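Local coordinates for protein Ras-3 from Cryphonectria parasitica (Cryphonectria parasitica, PDB 4KU4) that is a Ras-family small G protein with a P-loop fold that binds guanosine-5'-diphosphate, with magnesium also bound, at residues 52-57 against 61-66; 106-111 against 138-143; 155-160 against 169-174. All coordinates share one frame; numbering follows the deposited sequence. Where two conformers were deposited one is given.

Contact 1. Residues 52-57 against 61-66; sequences RRQCVI and PSHLEI
Gln54 lays its CG over the face of the His63 ring, 3.6 Å from the ring centroid and only 8° off the normal, a CH-pi contact made by the aliphatic part of a polar side chain. The Gln54 amide goes on past the ring, its plane inclined by 30° to that of the imidazole. Arg52 uses another side of the same ring: its CB sits at the edge, 3.6 Å from His63 NE2, and the two side chains run alongside each other in one direction. With chi1 at -166° the His63 ring leans toward the neighbouring strand, where it meets both side chains, and the bond from ND1 to Gly11 O helps fix its rotation. The Arg52 chain bends at chi3 and does not touch Glu65 directly; a water in the guanidinium plane spans the two, accepting from Arg52 NH1 (2.8 Å) and donating to Glu65 OE1 (2.7 Å). Long, flexible Arg52, Gln54 and Glu65 suit this largely exposed face.

The other face is more apolar. Cys55 SG rests 4.2 Å from Leu64 CG, and Ile57 CD1 reaches Leu64 CD2 at 4.1 Å. Arg53 also starts here, but its guanidinium turns off to a salt bridge with Glu183. Backbone hydrogen bonds of the antiparallel pair join Arg53 with Leu64 and Cys55 with Ser62, Ser62 N reaching Cys55 O at 2.8 Å.

The two strands form a beta hairpin. Strand 50-57 borders the sheet, strand 60-67 lies between it and strand 15-20, and helix 182-196 covers Cys55, Ile57 and Leu64 with Phe187.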
loop_
_atom_site.group_PDB
_atom_site.type_symbol
_atom_site.label_atom_id
_atom_site.label_comp_id
_atom_site.label_asym_id
_atom_site.label_seq_id
_atom_site.Cartn_x
_atom_site.Cartn_y
_atom_site.Cartn_z
ATOM N N ARG A 52 13.004 3.999 -1.820
ATOM C CA ARG A 52 13.567 3.206 -0.737
ATOM C C ARG A 52 13.395 3.887 0.612
ATOM O O ARG A 52 13.515 5.113 0.735
ATOM C CB ARG A 52 15.060 2.950 -0.974
ATOM C CG ARG A 52 15.380 2.073 -2.176
ATOM C CD ARG A 52 16.861 2.146 -2.535
ATOM N NE ARG A 52 17.286 3.522 -2.776
ATOM C CZ ARG A 52 17.128 4.199 -3.907
ATOM N NH1 ARG A 52 16.532 3.648 -4.972
ATOM N NH2 ARG A 52 17.564 5.448 -3.970
ATOM N N ARG A 53 13.135 3.078 1.627
ATOM C CA ARG A 53 13.136 3.548 3.010
ATOM C C ARG A 53 13.957 2.592 3.875
ATOM O O ARG A 53 13.607 1.422 4.040
ATOM C CB ARG A 53 11.702 3.654 3.546
ATOM C CG ARG A 53 11.612 3.917 5.071
ATOM C CD ARG A 53 11.950 5.357 5.443
ATOM N NE ARG A 53 12.074 5.522 6.894
ATOM C CZ ARG A 53 11.082 5.883 7.705
ATOM N NH1 ARG A 53 11.298 5.985 9.007
ATOM N NH2 ARG A 53 9.876 6.136 7.227
ATOM N N GLN A 54 15.074 3.086 4.403
ATOM C CA GLN A 54 15.785 2.366 5.440
ATOM C C GLN A 54 15.118 2.769 6.738
ATOM O O GLN A 54 14.845 3.958 6.958
ATOM C CB GLN A 54 17.265 2.759 5.464
ATOM C CG GLN A 54 18.016 2.324 4.227
ATOM C CD GLN A 54 19.524 2.494 4.362
ATOM O OE1 GLN A 54 20.069 3.575 4.123
ATOM N NE2 GLN A 54 20.202 1.419 4.736
ATOM N N CYS A 55 14.821 1.781 7.574
ATOM C CA CYS A 55 14.131 2.037 8.833
ATOM C C CYS A 55 14.396 0.899 9.795
ATOM O O CYS A 55 15.051 -0.088 9.452
ATOM C CB CYS A 55 12.612 2.170 8.590
ATOM S SG CYS A 55 11.877 0.802 7.624
ATOM N N VAL A 56 13.899 1.062 11.016
ATOM C CA VAL A 56 13.861 -0.015 11.987
ATOM C C VAL A 56 12.393 -0.257 12.318
ATOM O O VAL A 56 11.712 0.636 12.823
ATOM C CB VAL A 56 14.608 0.358 13.284
ATOM C CG1 VAL A 56 14.628 -0.829 14.232
ATOM C CG2 VAL A 56 16.026 0.799 12.969
ATOM N N ILE A 57 11.903 -1.451 11.991
ATOM C CA ILE A 57 10.530 -1.820 12.282
ATOM C C ILE A 57 10.503 -2.811 13.439
ATOM O O ILE A 57 11.024 -3.926 13.339
ATOM C CB ILE A 57 9.838 -2.447 11.040
ATOM C CG1 ILE A 57 9.857 -1.470 9.865
ATOM C CG2 ILE A 57 8.418 -2.822 11.370
ATOM C CD1 ILE A 57 9.576 -2.135 8.455
ATOM N N PRO A 61 16.164 -3.831 11.823
ATOM C CA PRO A 61 16.516 -2.975 10.682
ATOM C C PRO A 61 15.964 -3.573 9.402
ATOM O O PRO A 61 16.167 -4.766 9.150
ATOM C CB PRO A 61 18.050 -3.028 10.660
ATOM C CG PRO A 61 18.430 -3.349 12.085
ATOM C CD PRO A 61 17.365 -4.310 12.536
ATOM N N SER A 62 15.275 -2.743 8.623
ATOM C CA SER A 62 14.626 -3.155 7.377
ATOM C C SER A 62 14.925 -2.137 6.285
ATOM O O SER A 62 15.196 -0.970 6.568
ATOM C CB SER A 62 13.114 -3.265 7.569
ATOM O OG SER A 62 12.804 -3.961 8.769
ATOM N N HIS A 63 14.875 -2.583 5.036
ATOM C CA HIS A 63 15.099 -1.701 3.894
ATOM C C HIS A 63 14.010 -2.005 2.875
ATOM O O HIS A 63 14.053 -3.014 2.189
ATOM C CB HIS A 63 16.499 -1.927 3.308
ATOM C CG HIS A 63 16.946 -0.851 2.355
ATOM N ND1 HIS A 63 18.232 -0.779 1.871
ATOM C CD2 HIS A 63 16.275 0.189 1.805
ATOM C CE1 HIS A 63 18.339 0.267 1.065
ATOM N NE2 HIS A 63 17.169 0.869 1.011
ATOM N N LEU A 64 13.018 -1.131 2.815
ATOM C CA LEU A 64 11.859 -1.337 1.968
ATOM C C LEU A 64 12.141 -0.750 0.591
ATOM O O LEU A 64 12.670 0.352 0.474
ATOM C CB LEU A 64 10.638 -0.659 2.582
ATOM C CG LEU A 64 10.411 -0.864 4.086
ATOM C CD1 LEU A 64 9.136 -0.159 4.580
ATOM C CD2 LEU A 64 10.360 -2.354 4.403
ATOM N N GLU A 65 11.811 -1.505 -0.452
ATOM C CA GLU A 65 11.860 -0.993 -1.812
ATOM C C GLU A 65 10.414 -0.932 -2.283
ATOM O O GLU A 65 9.726 -1.951 -2.341
ATOM C CB GLU A 65 12.699 -1.910 -2.710
ATOM C CG GLU A 65 12.905 -1.394 -4.134
ATOM C CD GLU A 65 14.086 -2.064 -4.799
ATOM O OE1 GLU A 65 15.079 -1.363 -5.096
ATOM O OE2 GLU A 65 14.035 -3.296 -5.002
ATOM N N ILE A 66 9.947 0.269 -2.601
ATOM C CA ILE A 66 8.534 0.450 -2.922
ATOM C C ILE A 66 8.369 0.813 -4.387
ATOM O O ILE A 66 8.867 1.839 -4.845
ATOM C CB ILE A 66 7.901 1.544 -2.027
ATOM C CG1 ILE A 66 8.007 1.142 -0.558
ATOM C CG2 ILE A 66 6.441 1.758 -2.377
ATOM C CD1 ILE A 66 8.588 2.209 0.299
HETATM O O HOH W 1 15.225 1.246 -5.593
#

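Contact 2. Residues 106-111 against 138-143; sequences RLFEEV and SLVVLV
Val140 meets the helix through both of its methyl branches, and all of the contact is apolar. The first kind of touch is methyl against aromatic edge: Val140 CG1 comes in near the plane of the Phe108 ring and stops 3.9 Å from CD1, so the ring offers its rim to the valine. Phe108 CG is anti to the backbone N (chi1 175°), which sends the ring out from helix 98-118 toward the sheet. The second kind is methyl against methyl. Val111, one helical turn further on, meets Val140 tip to tip, with CG1 lying 4.2 Å from Val140 CG2.

A branched residue at the start of strand 140-145 can thus serve two helix positions at once, while a wide flat ring and a compact valine fill the gap between helix and strand. Further cover comes from Cys169, which also touches Phe108, and from Ile91 and Ile83, which pack on Val140 and Val111 respectively.

All three touching residues are buried, and none brings a polar side-chain group that would need a partner here. Contacts of this chemistry set no direction as a hydrogen bond would; the fit rests on shape and on the exclusion of water.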
loop_
_atom_site.group_PDB
_atom_site.type_symbol
_atom_site.label_atom_id
_atom_site.label_comp_id
_atom_site.label_asym_id
_atom_site.label_seq_id
_atom_site.Cartn_x
_atom_site.Cartn_y
_atom_site.Cartn_z
ATOM N N ARG A 106 -11.547 -4.643 -6.269
ATOM C CA ARG A 106 -11.192 -5.398 -7.475
ATOM C C ARG A 106 -9.693 -5.717 -7.566
ATOM O O ARG A 106 -9.311 -6.818 -7.960
ATOM C CB ARG A 106 -11.652 -4.651 -8.732
ATOM C CG ARG A 106 -13.159 -4.447 -8.809
ATOM C CD ARG A 106 -13.573 -4.019 -10.213
ATOM N NE ARG A 106 -13.051 -2.703 -10.558
ATOM C CZ ARG A 106 -13.724 -1.571 -10.404
ATOM N NH1 ARG A 106 -14.954 -1.593 -9.916
ATOM N NH2 ARG A 106 -13.168 -0.417 -10.752
ATOM N N LEU A 107 -8.852 -4.749 -7.206
ATOM C CA LEU A 107 -7.407 -4.922 -7.233
ATOM C C LEU A 107 -6.950 -5.971 -6.237
ATOM O O LEU A 107 -6.058 -6.759 -6.522
ATOM C CB LEU A 107 -6.702 -3.589 -6.960
ATOM C CG LEU A 107 -6.866 -2.593 -8.090
ATOM C CD1 LEU A 107 -6.516 -1.180 -7.643
ATOM C CD2 LEU A 107 -5.985 -3.050 -9.253
ATOM N N PHE A 108 -7.559 -5.990 -5.061
ATOM C CA PHE A 108 -7.250 -7.044 -4.104
ATOM C C PHE A 108 -7.468 -8.432 -4.730
ATOM O O PHE A 108 -6.628 -9.319 -4.598
ATOM C CB PHE A 108 -8.094 -6.900 -2.834
ATOM C CG PHE A 108 -7.905 -8.021 -1.866
ATOM C CD1 PHE A 108 -6.902 -7.965 -0.908
ATOM C CD2 PHE A 108 -8.708 -9.143 -1.926
ATOM C CE1 PHE A 108 -6.713 -9.008 -0.023
ATOM C CE2 PHE A 108 -8.533 -10.187 -1.044
ATOM C CZ PHE A 108 -7.520 -10.120 -0.090
ATOM N N GLU A 109 -8.587 -8.617 -5.423
ATOM C CA GLU A 109 -8.851 -9.917 -6.048
ATOM C C GLU A 109 -7.815 -10.247 -7.117
ATOM O O GLU A 109 -7.396 -11.395 -7.208
ATOM C CB GLU A 109 -10.270 -10.006 -6.629
ATOM C CG GLU A 109 -10.968 -11.335 -6.369
ATOM C CD GLU A 109 -10.790 -12.303 -7.514
ATOM O OE1 GLU A 109 -11.342 -13.421 -7.436
ATOM O OE2 GLU A 109 -10.106 -11.944 -8.496
ATOM N N GLU A 110 -7.403 -9.255 -7.914
ATOM C CA GLU A 110 -6.315 -9.457 -8.866
ATOM C C GLU A 110 -5.062 -9.948 -8.154
ATOM O O GLU A 110 -4.393 -10.873 -8.614
ATOM C CB GLU A 110 -5.980 -8.170 -9.639
ATOM C CG GLU A 110 -6.931 -7.787 -10.764
ATOM C CD GLU A 110 -6.379 -6.639 -11.599
ATOM O OE1 GLU A 110 -5.162 -6.376 -11.502
ATOM O OE2 GLU A 110 -7.148 -6.003 -12.350
ATOM N N VAL A 111 -4.722 -9.319 -7.035
ATOM C CA VAL A 111 -3.516 -9.725 -6.312
ATOM C C VAL A 111 -3.581 -11.184 -5.854
ATOM O O VAL A 111 -2.674 -11.976 -6.132
ATOM C CB VAL A 111 -3.210 -8.783 -5.122
ATOM C CG1 VAL A 111 -2.156 -9.397 -4.203
ATOM C CG2 VAL A 111 -2.750 -7.430 -5.646
ATOM N N SER A 138 -3.086 -11.273 4.511
ATOM C CA SER A 138 -2.475 -10.369 5.482
ATOM C C SER A 138 -1.246 -9.641 4.918
ATOM O O SER A 138 -0.753 -8.697 5.528
ATOM C CB SER A 138 -2.108 -11.114 6.777
ATOM O OG SER A 138 -1.222 -12.186 6.513
ATOM N N LEU A 139 -0.764 -10.062 3.749
ATOM C CA LEU A 139 0.396 -9.407 3.134
ATOM C C LEU A 139 -0.039 -8.204 2.307
ATOM O O LEU A 139 0.766 -7.564 1.619
ATOM C CB LEU A 139 1.204 -10.398 2.275
ATOM C CG LEU A 139 1.764 -11.600 3.047
ATOM C CD1 LEU A 139 2.701 -12.428 2.204
ATOM C CD2 LEU A 139 2.480 -11.123 4.301
ATOM N N VAL A 140 -1.330 -7.910 2.376
ATOM C CA VAL A 140 -1.904 -6.757 1.712
ATOM C C VAL A 140 -2.459 -5.800 2.751
ATOM O O VAL A 140 -3.011 -6.225 3.764
ATOM C CB VAL A 140 -3.069 -7.171 0.780
ATOM C CG1 VAL A 140 -3.676 -5.960 0.127
ATOM C CG2 VAL A 140 -2.577 -8.163 -0.262
ATOM N N VAL A 141 -2.313 -4.509 2.505
ATOM C CA VAL A 141 -3.009 -3.529 3.335
ATOM C C VAL A 141 -3.830 -2.608 2.447
ATOM O O VAL A 141 -3.336 -2.091 1.441
ATOM C CB VAL A 141 -2.061 -2.724 4.286
ATOM C CG1 VAL A 141 -0.972 -1.995 3.516
ATOM C CG2 VAL A 141 -2.874 -1.743 5.163
ATOM N N LEU A 142 -5.104 -2.444 2.793
ATOM C CA LEU A 142 -5.944 -1.467 2.120
ATOM C C LEU A 142 -5.789 -0.145 2.834
ATOM O O LEU A 142 -5.967 -0.074 4.049
ATOM C CB LEU A 142 -7.407 -1.875 2.179
ATOM C CG LEU A 142 -7.923 -3.055 1.368
ATOM C CD1 LEU A 142 -9.302 -3.353 1.903
ATOM C CD2 LEU A 142 -7.972 -2.741 -0.135
ATOM N N VAL A 143 -5.482 0.901 2.077
ATOM C CA VAL A 143 -5.225 2.211 2.656
ATOM C C VAL A 143 -6.280 3.215 2.226
ATOM O O VAL A 143 -6.473 3.452 1.039
ATOM C CB VAL A 143 -3.828 2.735 2.263
ATOM C CG1 VAL A 143 -3.656 4.204 2.657
ATOM C CG2 VAL A 143 -2.730 1.877 2.878
#

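Contact 3. Residues 155-160 against 169-174; sequences VGTLEG and CGFVET
Phe171 spreads the face of its ring against the backbone of Gly160, and this is the close-fitting half of the contact. Gly160 CA lies 4.0 Å from the ring centroid and 20° off its normal, a CH-pi contact, and Gly160 C sits over the middle of the same face. With no side chain between, glycine lets the helix backbone come down onto the aromatic plane. A chi1 of 176° swings the Phe171 ring away from its own backbone N and toward the helix; its CE2 then also comes within 3.4 Å of Thr157 O. Ser161 and Ala164, small residues further along the helix, pack against the Phe171 side chain as well.

The two segments belong to a beta-alpha-beta crossover of the P-loop fold, in which helix 157-167 links strand 140-145 to its parallel neighbour 170-173, the last strand of the sheet on this side.

Nearer solvent, at the start of the helix, the fit gives way to polar and less definite contacts. Thr157 OG1 lies 3.3 Å from OE2 and 3.4 Å from OE1 of Glu173, both at most weak hydrogen bonds. The firmer partner of Glu173 is Arg153, in a salt bridge to OE1. A water donates both to Glu173 OE2 and to the carbonyl oxygen of Gly156, the N-cap residue.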
loop_
_atom_site.group_PDB
_atom_site.type_symbol
_atom_site.label_atom_id
_atom_site.label_comp_id
_atom_site.label_asym_id
_atom_site.label_seq_id
_atom_site.Cartn_x
_atom_site.Cartn_y
_atom_site.Cartn_z
ATOM N N VAL A 155 -16.560 7.478 1.594
ATOM C CA VAL A 155 -16.409 6.136 2.144
ATOM C C VAL A 155 -16.109 6.224 3.644
ATOM O O VAL A 155 -15.163 6.894 4.052
ATOM C CB VAL A 155 -15.257 5.364 1.458
ATOM C CG1 VAL A 155 -15.174 3.959 1.999
ATOM C CG2 VAL A 155 -15.451 5.319 -0.051
ATOM N N GLY A 156 -16.918 5.557 4.459
ATOM C CA GLY A 156 -16.773 5.608 5.907
ATOM C C GLY A 156 -15.661 4.732 6.455
ATOM O O GLY A 156 -15.236 3.780 5.814
ATOM N N THR A 157 -15.189 5.051 7.654
ATOM C CA THR A 157 -14.095 4.299 8.258
ATOM C C THR A 157 -14.515 2.868 8.582
ATOM O O THR A 157 -13.767 1.922 8.335
ATOM C CB THR A 157 -13.563 4.991 9.532
ATOM O OG1 THR A 157 -13.121 6.321 9.218
ATOM C CG2 THR A 157 -12.406 4.206 10.115
ATOM N N LEU A 158 -15.718 2.716 9.121
ATOM C CA LEU A 158 -16.232 1.389 9.463
ATOM C C LEU A 158 -16.411 0.537 8.209
ATOM O O LEU A 158 -16.200 -0.669 8.256
ATOM C CB LEU A 158 -17.544 1.458 10.250
ATOM C CG LEU A 158 -17.609 1.962 11.702
ATOM C CD1 LEU A 158 -16.339 1.619 12.485
ATOM C CD2 LEU A 158 -17.886 3.450 11.750
ATOM N N GLU A 159 -16.764 1.177 7.093
ATOM C CA GLU A 159 -16.970 0.491 5.813
ATOM C C GLU A 159 -15.678 -0.068 5.243
ATOM O O GLU A 159 -15.640 -1.206 4.786
ATOM C CB GLU A 159 -17.636 1.424 4.784
ATOM C CG GLU A 159 -17.943 0.748 3.448
ATOM C CD GLU A 159 -18.669 1.660 2.467
ATOM O OE1 GLU A 159 -18.969 1.203 1.348
ATOM O OE2 GLU A 159 -18.944 2.825 2.828
ATOM N N GLY A 160 -14.623 0.742 5.260
ATOM C CA GLY A 160 -13.299 0.272 4.894
ATOM C C GLY A 160 -12.826 -0.832 5.814
ATOM O O GLY A 160 -12.247 -1.832 5.381
ATOM N N CYS A 169 -7.518 -8.850 4.965
ATOM C CA CYS A 169 -6.358 -7.959 4.826
ATOM C C CYS A 169 -6.347 -6.831 5.853
ATOM O O CYS A 169 -7.255 -6.693 6.655
ATOM C CB CYS A 169 -6.278 -7.387 3.401
ATOM S SG CYS A 169 -7.596 -6.205 2.965
ATOM N N GLY A 170 -5.300 -6.024 5.818
ATOM C CA GLY A 170 -5.187 -4.909 6.735
ATOM C C GLY A 170 -5.964 -3.704 6.237
ATOM O O GLY A 170 -6.334 -3.631 5.065
ATOM N N PHE A 171 -6.232 -2.771 7.145
ATOM C CA PHE A 171 -6.854 -1.504 6.799
ATOM C C PHE A 171 -6.254 -0.382 7.634
ATOM O O PHE A 171 -6.245 -0.454 8.868
ATOM C CB PHE A 171 -8.374 -1.557 7.019
ATOM C CG PHE A 171 -9.069 -0.249 6.767
ATOM C CD1 PHE A 171 -8.916 0.412 5.565
ATOM C CD2 PHE A 171 -9.898 0.307 7.726
ATOM C CE1 PHE A 171 -9.549 1.619 5.341
ATOM C CE2 PHE A 171 -10.551 1.507 7.493
ATOM C CZ PHE A 171 -10.386 2.158 6.313
ATOM N N VAL A 172 -5.728 0.643 6.967
ATOM C CA VAL A 172 -5.219 1.816 7.669
ATOM C C VAL A 172 -5.662 3.085 6.951
ATOM O O VAL A 172 -5.592 3.166 5.726
ATOM C CB VAL A 172 -3.680 1.810 7.746
ATOM C CG1 VAL A 172 -3.181 3.081 8.416
ATOM C CG2 VAL A 172 -3.194 0.599 8.515
ATOM N N GLU A 173 -6.098 4.084 7.713
ATOM C CA GLU A 173 -6.461 5.378 7.135
ATOM C C GLU A 173 -5.266 6.321 7.248
ATOM O O GLU A 173 -4.598 6.375 8.291
ATOM C CB GLU A 173 -7.709 5.949 7.789
ATOM C CG GLU A 173 -8.937 5.229 7.289
ATOM C CD GLU A 173 -10.158 6.099 7.271
ATOM O OE1 GLU A 173 -10.124 7.187 7.884
ATOM O OE2 GLU A 173 -11.152 5.697 6.637
ATOM N N THR A 174 -5.000 7.058 6.176
ATOM C CA THR A 174 -3.815 7.905 6.121
ATOM C C THR A 174 -4.032 9.272 5.510
ATOM O O THR A 174 -5.059 9.523 4.874
ATOM C CB THR A 174 -2.730 7.246 5.188
ATOM O OG1 THR A 174 -3.245 7.117 3.853
ATOM C CG2 THR A 174 -2.310 5.882 5.723
HETATM O O HOH W 2 -12.377 4.772 4.622
#

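From the N terminus, contact 1 comes first and closes the tight turn of the hairpin formed by strands 50-57 and 60-67, at one border of the sheet. Contact 2 closes a much longer excursion, 26 residues, part of it not modelled, and brings helix 98-118 against strand 140-145. Contact 3 closes an eight-residue link, nearly all of it the rest of helix 157-167, by returning strand 170-173 to the helix start, at the far border. The three follow in series, none nesting or crossing. Contact 1 stands about 21 Å from contact 2, centre to centre, whereas contacts 2 and 3 touch: Leu142 N and Gly170 O, 2.8 Å apart, probably hydrogen-bond between neighbouring strands. One sheet unites all three.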